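PDB 5FX8: manganese lipoxygenase from Gaeumannomyces graminis, which oxygenates linoleic and alpha-linolenic acids at a catalytic manganese centre, forming 11S- and 13R-hydroperoxy fatty acids. Local coordinates for residues Arg320-Ala325 and Pro613-Ser617; Asn482-Val487 and Leu536-Arg541; Glu298-Glu302 and Ala325-Arg329. All coordinates share one frame; numbering follows the deposited sequence.

Contact 1 (Arg320-Ala325 and Pro613-Ser617)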
loop_
_atom_site.group_PDB
_atom_site.type_symbol
_atom_site.label_atom_id
_atom_site.label_comp_id
_atom_site.label_asym_id
_atom_site.label_seq_id
_atom_site.Cartn_x
_atom_site.Cartn_y
_atom_site.Cartn_z
ATOM N N ARG A 320 7.576 -9.009 -12.915
ATOM C CA ARG A 320 7.297 -9.312 -11.521
ATOM C C ARG A 320 7.212 -8.045 -10.680
ATOM O O ARG A 320 6.303 -7.900 -9.869
ATOM C CB ARG A 320 8.355 -10.254 -10.970
ATOM C CG ARG A 320 8.236 -10.432 -9.493
ATOM C CD ARG A 320 7.184 -11.426 -9.226
ATOM N NE ARG A 320 7.131 -11.846 -7.845
ATOM C CZ ARG A 320 6.199 -12.645 -7.353
ATOM N NH1 ARG A 320 5.257 -13.127 -8.137
ATOM N NH2 ARG A 320 6.235 -12.991 -6.091
ATOM N N LEU A 321 8.146 -7.116 -10.859
ATOM C CA LEU A 321 8.131 -5.926 -10.013
ATOM C C LEU A 321 6.984 -4.977 -10.359
ATOM O O LEU A 321 6.560 -4.201 -9.509
ATOM C CB LEU A 321 9.456 -5.171 -10.120
ATOM C CG LEU A 321 10.749 -5.809 -9.651
ATOM C CD1 LEU A 321 11.832 -5.006 -10.244
ATOM C CD2 LEU A 321 10.826 -5.743 -8.185
ATOM N N MET A 322 6.497 -5.001 -11.599
ATOM C CA MET A 322 5.400 -4.163 -12.045
ATOM C C MET A 322 4.067 -4.886 -11.980
ATOM O O MET A 322 3.136 -4.526 -12.710
ATOM C CB MET A 322 5.653 -3.689 -13.465
ATOM C CG MET A 322 6.868 -2.862 -13.645
ATOM S SD MET A 322 6.798 -1.367 -12.724
ATOM C CE MET A 322 8.093 -1.869 -11.690
ATOM N N TYR A 323 3.983 -5.924 -11.158
ATOM C CA TYR A 323 2.738 -6.595 -10.898
ATOM C C TYR A 323 1.647 -5.579 -10.578
ATOM O O TYR A 323 1.841 -4.660 -9.779
ATOM C CB TYR A 323 2.929 -7.582 -9.759
ATOM C CG TYR A 323 1.738 -8.456 -9.501
ATOM C CD1 TYR A 323 1.146 -9.160 -10.523
ATOM C CD2 TYR A 323 1.221 -8.586 -8.231
ATOM C CE1 TYR A 323 0.067 -9.959 -10.288
ATOM C CE2 TYR A 323 0.165 -9.371 -7.983
ATOM C CZ TYR A 323 -0.424 -10.065 -9.014
ATOM O OH TYR A 323 -1.521 -10.868 -8.757
ATOM N N GLN A 324 0.517 -5.729 -11.260
ATOM C CA GLN A 324 -0.684 -4.918 -11.136
ATOM C C GLN A 324 -0.457 -3.436 -11.366
ATOM O O GLN A 324 -1.363 -2.653 -11.106
ATOM C CB GLN A 324 -1.351 -5.118 -9.773
ATOM C CG GLN A 324 -1.856 -6.499 -9.541
ATOM C CD GLN A 324 -2.725 -6.588 -8.318
ATOM O OE1 GLN A 324 -3.261 -5.599 -7.870
ATOM N NE2 GLN A 324 -2.874 -7.775 -7.780
ATOM N N ALA A 325 0.717 -3.007 -11.837
ATOM C CA ALA A 325 1.023 -1.577 -11.765
ATOM C C ALA A 325 0.106 -0.759 -12.655
ATOM O O ALA A 325 -0.159 0.399 -12.355
ATOM C CB ALA A 325 2.476 -1.289 -12.133
ATOM N N PRO A 613 4.366 -4.857 0.372
ATOM C CA PRO A 613 4.357 -5.663 -0.838
ATOM C C PRO A 613 5.564 -5.353 -1.696
ATOM O O PRO A 613 6.175 -4.297 -1.582
ATOM C CB PRO A 613 3.068 -5.216 -1.536
ATOM C CG PRO A 613 2.905 -3.881 -1.137
ATOM C CD PRO A 613 3.406 -3.749 0.269
ATOM N N PHE A 614 5.851 -6.271 -2.621
ATOM C CA PHE A 614 6.969 -6.097 -3.543
ATOM C C PHE A 614 6.598 -5.289 -4.778
ATOM O O PHE A 614 7.454 -5.074 -5.635
ATOM C CB PHE A 614 7.546 -7.460 -3.970
ATOM C CG PHE A 614 6.618 -8.285 -4.815
ATOM C CD1 PHE A 614 6.483 -8.043 -6.168
ATOM C CD2 PHE A 614 5.885 -9.300 -4.255
ATOM C CE1 PHE A 614 5.614 -8.774 -6.922
ATOM C CE2 PHE A 614 5.019 -10.031 -5.003
ATOM C CZ PHE A 614 4.885 -9.767 -6.345
ATOM N N PHE A 615 5.355 -4.857 -4.906
ATOM C CA PHE A 615 4.877 -4.184 -6.100
ATOM C C PHE A 615 4.124 -2.941 -5.671
ATOM O O PHE A 615 3.891 -2.722 -4.480
ATOM C CB PHE A 615 3.984 -5.110 -6.940
ATOM C CG PHE A 615 2.776 -5.623 -6.202
ATOM C CD1 PHE A 615 2.891 -6.657 -5.269
ATOM C CD2 PHE A 615 1.513 -5.073 -6.437
ATOM C CE1 PHE A 615 1.767 -7.124 -4.576
ATOM C CE2 PHE A 615 0.385 -5.545 -5.757
ATOM C CZ PHE A 615 0.506 -6.557 -4.831
ATOM N N LEU A 616 3.755 -2.124 -6.656
ATOM C CA LEU A 616 3.020 -0.871 -6.444
ATOM C C LEU A 616 1.531 -1.191 -6.302
ATOM O O LEU A 616 0.776 -1.166 -7.265
ATOM C CB LEU A 616 3.285 0.100 -7.592
ATOM C CG LEU A 616 4.724 0.548 -7.932
ATOM C CD1 LEU A 616 4.823 1.102 -9.338
ATOM C CD2 LEU A 616 5.292 1.564 -6.971
ATOM N N SER A 617 1.095 -1.485 -5.078
ATOM C CA SER A 617 -0.213 -2.078 -4.872
ATOM C C SER A 617 -1.350 -1.059 -4.754
ATOM O O SER A 617 -2.506 -1.428 -4.978
ATOM C CB SER A 617 -0.191 -3.000 -3.651
ATOM O OG SER A 617 -0.242 -2.294 -2.445
HETATM O O HOH W 1 4.038 -3.007 -9.422
HETATM O O HOH W 2 -3.024 -3.957 -5.328
#

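Contact 2 (Asn482-Val487 and Leu536-Arg541). With MN (manganese (II) ion), chain I.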
loop_
_atom_site.group_PDB
_atom_site.type_symbol
_atom_site.label_atom_id
_atom_site.label_comp_id
_atom_site.label_asym_id
_atom_site.label_seq_id
_atom_site.Cartn_x
_atom_site.Cartn_y
_atom_site.Cartn_z
ATOM N N ASN A 482 3.244 6.332 0.430
ATOM C CA ASN A 482 1.884 5.881 0.232
ATOM C C ASN A 482 1.759 4.570 0.972
ATOM O O ASN A 482 2.383 4.411 2.020
ATOM C CB ASN A 482 1.599 5.712 -1.253
ATOM C CG ASN A 482 0.144 5.591 -1.552
ATOM O OD1 ASN A 482 -0.266 4.760 -2.361
ATOM N ND2 ASN A 482 -0.660 6.409 -0.894
ATOM N N GLN A 483 0.992 3.626 0.439
ATOM C CA GLN A 483 0.787 2.307 1.043
ATOM C C GLN A 483 0.310 2.513 2.483
ATOM O O GLN A 483 -0.654 3.262 2.690
ATOM C CB GLN A 483 2.064 1.472 0.860
ATOM C CG GLN A 483 1.875 -0.045 0.963
ATOM C CD GLN A 483 0.970 -0.685 -0.105
ATOM O OE1 GLN A 483 1.140 -0.492 -1.303
ATOM N NE2 GLN A 483 0.044 -1.485 0.342
ATOM N N GLY A 484 0.922 1.888 3.487
ATOM C CA GLY A 484 0.460 2.030 4.851
ATOM C C GLY A 484 1.017 3.203 5.588
ATOM O O GLY A 484 0.686 3.437 6.751
ATOM N N SER A 485 1.838 3.984 4.936
ATOM C CA SER A 485 2.490 5.089 5.628
ATOM C C SER A 485 1.556 6.231 6.016
ATOM O O SER A 485 1.675 6.740 7.119
ATOM C CB SER A 485 3.638 5.613 4.789
ATOM O OG SER A 485 4.719 4.754 4.982
ATOM N N PRO A 486 0.648 6.694 5.163
ATOM C CA PRO A 486 -0.304 7.704 5.644
ATOM C C PRO A 486 -1.116 7.259 6.868
ATOM O O PRO A 486 -1.231 8.026 7.825
ATOM C CB PRO A 486 -1.170 7.957 4.403
ATOM C CG PRO A 486 -0.223 7.648 3.262
ATOM C CD PRO A 486 0.579 6.515 3.704
ATOM N N VAL A 487 -1.653 6.037 6.894
ATOM C CA VAL A 487 -2.426 5.632 8.057
ATOM C C VAL A 487 -1.544 5.442 9.293
ATOM O O VAL A 487 -1.988 5.716 10.408
ATOM C CB VAL A 487 -3.265 4.370 7.743
ATOM C CG1 VAL A 487 -2.424 3.131 7.729
ATOM C CG2 VAL A 487 -4.398 4.205 8.736
ATOM N N LEU A 536 -7.209 6.270 4.537
ATOM C CA LEU A 536 -5.802 5.900 4.622
ATOM C C LEU A 536 -5.655 4.417 4.974
ATOM O O LEU A 536 -4.779 3.722 4.440
ATOM C CB LEU A 536 -5.084 6.815 5.618
ATOM C CG LEU A 536 -5.305 8.315 5.391
ATOM C CD1 LEU A 536 -4.526 9.203 6.330
ATOM C CD2 LEU A 536 -4.967 8.612 3.984
ATOM N N ALA A 537 -6.546 3.895 5.814
ATOM C CA ALA A 537 -6.551 2.460 6.031
ATOM C C ALA A 537 -6.840 1.712 4.739
ATOM O O ALA A 537 -6.355 0.603 4.549
ATOM C CB ALA A 537 -7.568 2.078 7.106
ATOM N N ARG A 538 -7.621 2.297 3.840
ATOM C CA ARG A 538 -7.846 1.643 2.567
ATOM C C ARG A 538 -6.641 1.711 1.637
ATOM O O ARG A 538 -6.597 0.962 0.654
ATOM C CB ARG A 538 -9.076 2.240 1.894
ATOM C CG ARG A 538 -10.338 1.401 2.084
ATOM C CD ARG A 538 -11.534 2.168 1.602
ATOM N NE ARG A 538 -11.987 3.155 2.563
ATOM C CZ ARG A 538 -12.432 4.342 2.213
ATOM N NH1 ARG A 538 -12.456 4.667 0.936
ATOM N NH2 ARG A 538 -12.846 5.194 3.124
ATOM N N PHE A 539 -5.662 2.585 1.912
ATOM C CA PHE A 539 -4.404 2.505 1.159
ATOM C C PHE A 539 -3.494 1.369 1.633
ATOM O O PHE A 539 -2.534 1.027 0.942
ATOM C CB PHE A 539 -3.641 3.817 1.241
ATOM C CG PHE A 539 -4.320 4.978 0.573
ATOM C CD1 PHE A 539 -5.362 4.794 -0.296
ATOM C CD2 PHE A 539 -3.891 6.271 0.817
ATOM C CE1 PHE A 539 -5.953 5.864 -0.895
ATOM C CE2 PHE A 539 -4.479 7.337 0.207
ATOM C CZ PHE A 539 -5.508 7.127 -0.650
ATOM N N ASN A 540 -3.767 0.782 2.784
ATOM C CA ASN A 540 -2.974 -0.294 3.352
ATOM C C ASN A 540 -3.498 -1.639 2.852
ATOM O O ASN A 540 -4.611 -1.741 2.334
ATOM C CB ASN A 540 -3.013 -0.223 4.876
ATOM C CG ASN A 540 -1.925 -1.032 5.535
ATOM O OD1 ASN A 540 -0.784 -1.029 5.103
ATOM N ND2 ASN A 540 -2.281 -1.745 6.577
ATOM N N ARG A 541 -2.660 -2.666 2.975
ATOM C CA ARG A 541 -2.985 -4.007 2.500
ATOM C C ARG A 541 -2.516 -5.001 3.556
ATOM O O ARG A 541 -1.391 -5.487 3.505
ATOM C CB ARG A 541 -2.346 -4.312 1.150
ATOM C CG ARG A 541 -3.066 -3.757 -0.061
ATOM C CD ARG A 541 -4.415 -4.424 -0.298
ATOM N NE ARG A 541 -5.125 -3.847 -1.433
ATOM C CZ ARG A 541 -5.729 -2.666 -1.399
ATOM N NH1 ARG A 541 -5.696 -1.948 -0.302
ATOM N NH2 ARG A 541 -6.337 -2.187 -2.458
HETATM MN MN MN I . 0.572 4.589 -4.622
HETATM O O HOH W 3 -1.955 4.546 4.396
HETATM O O HOH W 4 -1.532 5.727 -5.052
#

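Contact 3 (Glu298-Glu302 and Ala325-Arg329)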
loop_
_atom_site.group_PDB
_atom_site.type_symbol
_atom_site.label_atom_id
_atom_site.label_comp_id
_atom_site.label_asym_id
_atom_site.label_seq_id
_atom_site.Cartn_x
_atom_site.Cartn_y
_atom_site.Cartn_z
ATOM N N GLU A 298 6.371 2.793 -14.614
ATOM C CA GLU A 298 5.501 2.376 -15.705
ATOM C C GLU A 298 6.156 2.637 -17.047
ATOM O O GLU A 298 6.115 1.783 -17.930
ATOM C CB GLU A 298 4.150 3.103 -15.643
ATOM C CG GLU A 298 3.090 2.540 -14.735
ATOM C CD GLU A 298 2.014 3.579 -14.373
ATOM O OE1 GLU A 298 1.679 4.455 -15.188
ATOM O OE2 GLU A 298 1.509 3.544 -13.241
ATOM N N ILE A 299 6.740 3.830 -17.230
ATOM C CA ILE A 299 7.295 4.179 -18.532
ATOM C C ILE A 299 8.538 3.353 -18.818
ATOM O O ILE A 299 8.767 2.946 -19.961
ATOM C CB ILE A 299 7.543 5.704 -18.648
ATOM C CG1 ILE A 299 7.787 6.127 -20.092
ATOM C CG2 ILE A 299 8.709 6.194 -17.823
ATOM C CD1 ILE A 299 6.805 5.617 -21.048
ATOM N N VAL A 300 9.336 3.052 -17.789
ATOM C CA VAL A 300 10.505 2.184 -17.983
ATOM C C VAL A 300 10.072 0.778 -18.360
ATOM O O VAL A 300 10.659 0.141 -19.237
ATOM C CB VAL A 300 11.394 2.176 -16.719
ATOM C CG1 VAL A 300 12.516 1.118 -16.853
ATOM C CG2 VAL A 300 11.950 3.560 -16.459
ATOM N N HIS A 301 9.044 0.275 -17.707
ATOM C CA HIS A 301 8.522 -1.016 -18.092
ATOM C C HIS A 301 7.861 -0.984 -19.468
ATOM O O HIS A 301 7.875 -1.994 -20.160
ATOM C CB HIS A 301 7.555 -1.498 -17.028
ATOM C CG HIS A 301 6.879 -2.779 -17.367
ATOM N ND1 HIS A 301 5.788 -2.846 -18.206
ATOM C CD2 HIS A 301 7.123 -4.043 -16.971
ATOM C CE1 HIS A 301 5.390 -4.097 -18.316
ATOM N NE2 HIS A 301 6.193 -4.846 -17.584
ATOM N N GLU A 302 7.266 0.129 -19.889
ATOM C CA GLU A 302 6.679 0.183 -21.226
ATOM C C GLU A 302 7.754 0.039 -22.282
ATOM O O GLU A 302 7.632 -0.746 -23.242
ATOM C CB GLU A 302 5.945 1.509 -21.439
ATOM C CG GLU A 302 4.656 1.612 -20.733
ATOM C CD GLU A 302 4.017 2.968 -20.829
ATOM O OE1 GLU A 302 3.702 3.459 -21.934
ATOM O OE2 GLU A 302 3.808 3.550 -19.768
ATOM N N ALA A 325 0.717 -3.007 -11.837
ATOM C CA ALA A 325 1.023 -1.577 -11.765
ATOM C C ALA A 325 0.106 -0.759 -12.655
ATOM O O ALA A 325 -0.159 0.399 -12.355
ATOM C CB ALA A 325 2.476 -1.289 -12.133
ATOM N N TYR A 326 -0.393 -1.339 -13.734
ATOM C CA TYR A 326 -1.156 -0.581 -14.704
ATOM C C TYR A 326 -2.589 -0.342 -14.279
ATOM O O TYR A 326 -3.368 0.238 -15.042
ATOM C CB TYR A 326 -1.105 -1.283 -16.034
ATOM C CG TYR A 326 0.246 -1.189 -16.654
ATOM C CD1 TYR A 326 0.772 0.038 -16.987
ATOM C CD2 TYR A 326 0.984 -2.317 -16.921
ATOM C CE1 TYR A 326 1.974 0.138 -17.571
ATOM C CE2 TYR A 326 2.198 -2.228 -17.498
ATOM C CZ TYR A 326 2.691 -0.990 -17.825
ATOM O OH TYR A 326 3.904 -0.862 -18.431
ATOM N N ALA A 327 -2.937 -0.778 -13.082
ATOM C CA ALA A 327 -4.219 -0.489 -12.500
ATOM C C ALA A 327 -4.272 0.867 -11.817
ATOM O O ALA A 327 -5.351 1.446 -11.732
ATOM C CB ALA A 327 -4.586 -1.585 -11.505
ATOM N N ILE A 328 -3.142 1.418 -11.379
ATOM C CA ILE A 328 -3.199 2.547 -10.455
ATOM C C ILE A 328 -3.728 3.801 -11.148
ATOM O O ILE A 328 -4.526 4.540 -10.566
ATOM C CB ILE A 328 -1.829 2.788 -9.789
ATOM C CG1 ILE A 328 -1.345 1.521 -9.084
ATOM C CG2 ILE A 328 -1.919 3.895 -8.752
ATOM C CD1 ILE A 328 -2.279 0.991 -8.060
ATOM N N ARG A 329 -3.317 4.067 -12.383
ATOM C CA ARG A 329 -3.866 5.240 -13.063
ATOM C C ARG A 329 -5.360 5.096 -13.391
ATOM O O ARG A 329 -6.130 6.023 -13.086
ATOM C CB ARG A 329 -3.010 5.572 -14.288
ATOM C CG ARG A 329 -1.636 6.080 -13.899
ATOM C CD ARG A 329 -1.005 6.988 -14.950
ATOM N NE ARG A 329 0.244 6.453 -15.506
ATOM C CZ ARG A 329 0.990 7.060 -16.419
ATOM N NH1 ARG A 329 0.637 8.234 -16.894
ATOM N NH2 ARG A 329 2.087 6.489 -16.851
HETATM O O HOH W 5 1.714 2.180 -11.021
HETATM O O HOH W 6 -1.106 2.640 -13.548
#

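Contact 1 (Arg320-Ala325 and Pro613-Ser617)
Arg320, near the end of helix 313-321, lays its guanidinium along the ring of Phe614. Phe614 CZ sits 3.3 Å from Arg320 CZ, over the middle of the guanidinium face, and the two planes are only 12° apart. The arginine chain reaches this place because CG is anti to the backbone N (chi1 171°) and the chain then bends at chi2. Its NE and NH2 are held by the carbonyls of Ala554 and Asp553. Leu321 turns its side chain away but offers its carbonyl to a water. From Met322 to Ala325 the chain makes a type II beta turn. Within it, Tyr323 points its ring edge at the face of Phe615. The centroids are 5.0 Å apart and the planes meet at 73°, a T-shaped pair. The water on Leu321 O also donates to Tyr323 O and accepts from Leu616 N, at 2.9 Å from that nitrogen. It thus joins the carbonyl of Leu321, at the helix end, and that of Tyr323, in the turn, to the tail. Gln324 extends past Phe615, and its OE1 reaches the carbonyl of Ser617 through a second water; its NE2 goes to Asp103. Ala325 CB packs on Leu616 CD1 at 4.4 Å. Leu616 also touches the metal ligands His294 and His478. This is the lipoxygenase C-terminal tail, running into the helical core, where the terminal residue, Val618, binds the manganese.

Contact 2 (Asn482-Val487 and Leu536-Arg541)
Gly484 and Asn540 bring their backbones to 4.4 Å between CA atoms, and Val487 and Leu536 to 4.8 Å between theirs. The first segment opens with a type II' beta turn from Asn482 to Ser485, closed by Ser485 N to Asn482 O, and runs on into helix 485-490. It links helix 460-481 to helix 485-490 and packs against the C-terminal end of helix 526-539. No direct hydrogen bond crosses the contact. A water fills that role: it donates to Gln483 O and Leu536 O and accepts from Val487 N. Beside it the packing is apolar. Val487 CB meets Leu536 CB at 3.7 Å, and Pro486 CB lies 3.9 Å from Leu536 CD2. Val487 CG2 is anti to its backbone N, which lays this methyl against Ala537. At the turn, Asn540 OD1 approaches Gly484 CA, while Asn540 ND2 bonds to Ser145 O. Gln483 bends at chi2 and brings NE2 to 3.8 Å from Arg541 CB, the two side chains crossing at about a right angle; its OE1 is bonded to Ser617. Arg541 curls back on its own segment. Its NH1 donates to both Arg538 O and Asn540 O, each close to the guanidinium plane. Phe539 reaches toward Asn482, whose amide plane is turned 56° from the ring, with ND2 3.7 Å from Phe539 CD2. The amide's other branch serves the catalytic metal: Asn482 OD1 binds the manganese at 2.4 Å.

Contact 3 (Glu298-Glu302 and Ala325-Arg329)
Tyr326 runs its ring past the aliphatic part of Glu298, the two side chains pointing in opposite directions, with Tyr326 CE1 3.9 Å from Glu298 CG. Its hydroxyl meets His301. Tyr326 OH and His301 ND1 are hydrogen-bonded at 2.7 Å, and the hydroxyl lies near the imidazole plane. His301 has CG anti to its backbone N (chi1 176°), and this brings ND1 to the hydroxyl; its NE2 is bonded to Asn319. Glu302 adds its CG beside the same hydroxyl. Glu298 stretches out beyond CG and carries its carboxylate to Arg329. Glu298 OE1 takes both NE and NH2 of Arg329 in a salt bridge, with NH2 at 2.7 Å; the still shorter modelled distance to NE is doubtful in its exact value. Carboxylate and guanidinium are nearly coplanar, 26° apart. The other oxygen, OE2, is held by two waters. Both waters also donate to Ala325 O, and one of them accepts from Arg329 N at 2.9 Å. A buried carboxylate is thus matched by a charge and by ordered water, which would probably favour its ionised form. The contact ties helix 268-305 to the segment 325-329, which leads into helix 328-336. Strand 83-85 lies against it, with Tyr83 touching Glu298 and Arg329 and Pro84 touching Tyr326. Helix 86-124 covers another part through Ile92, which meets Tyr326, and through Trp100, which meets Ile328.

The three contacts lie near the manganese site at different distances. Contact 2 supplies a ligand, Asn482. The side chain of Leu616 in contact 1 comes within about 6 Å of the metal, and that of Glu298 in contact 3 within about 9 Å. Contacts 1 and 2 meet where Ser617 OG lies 2.5 Å from Gln483 OE1, a probable hydrogen bond between the tail and the turn that begins at Asn482. Contacts 1 and 3 share Ala325, and their centres are 10 Å apart; Met322 CG packs on His301 CD2 at 3.5 Å. Leu616 O also lies 3.8 Å from Ile328 CD1, so the tail segment 613-617 touches both other contacts. Contacts 2 and 3 do not touch, their nearest atoms being about 7 Å apart.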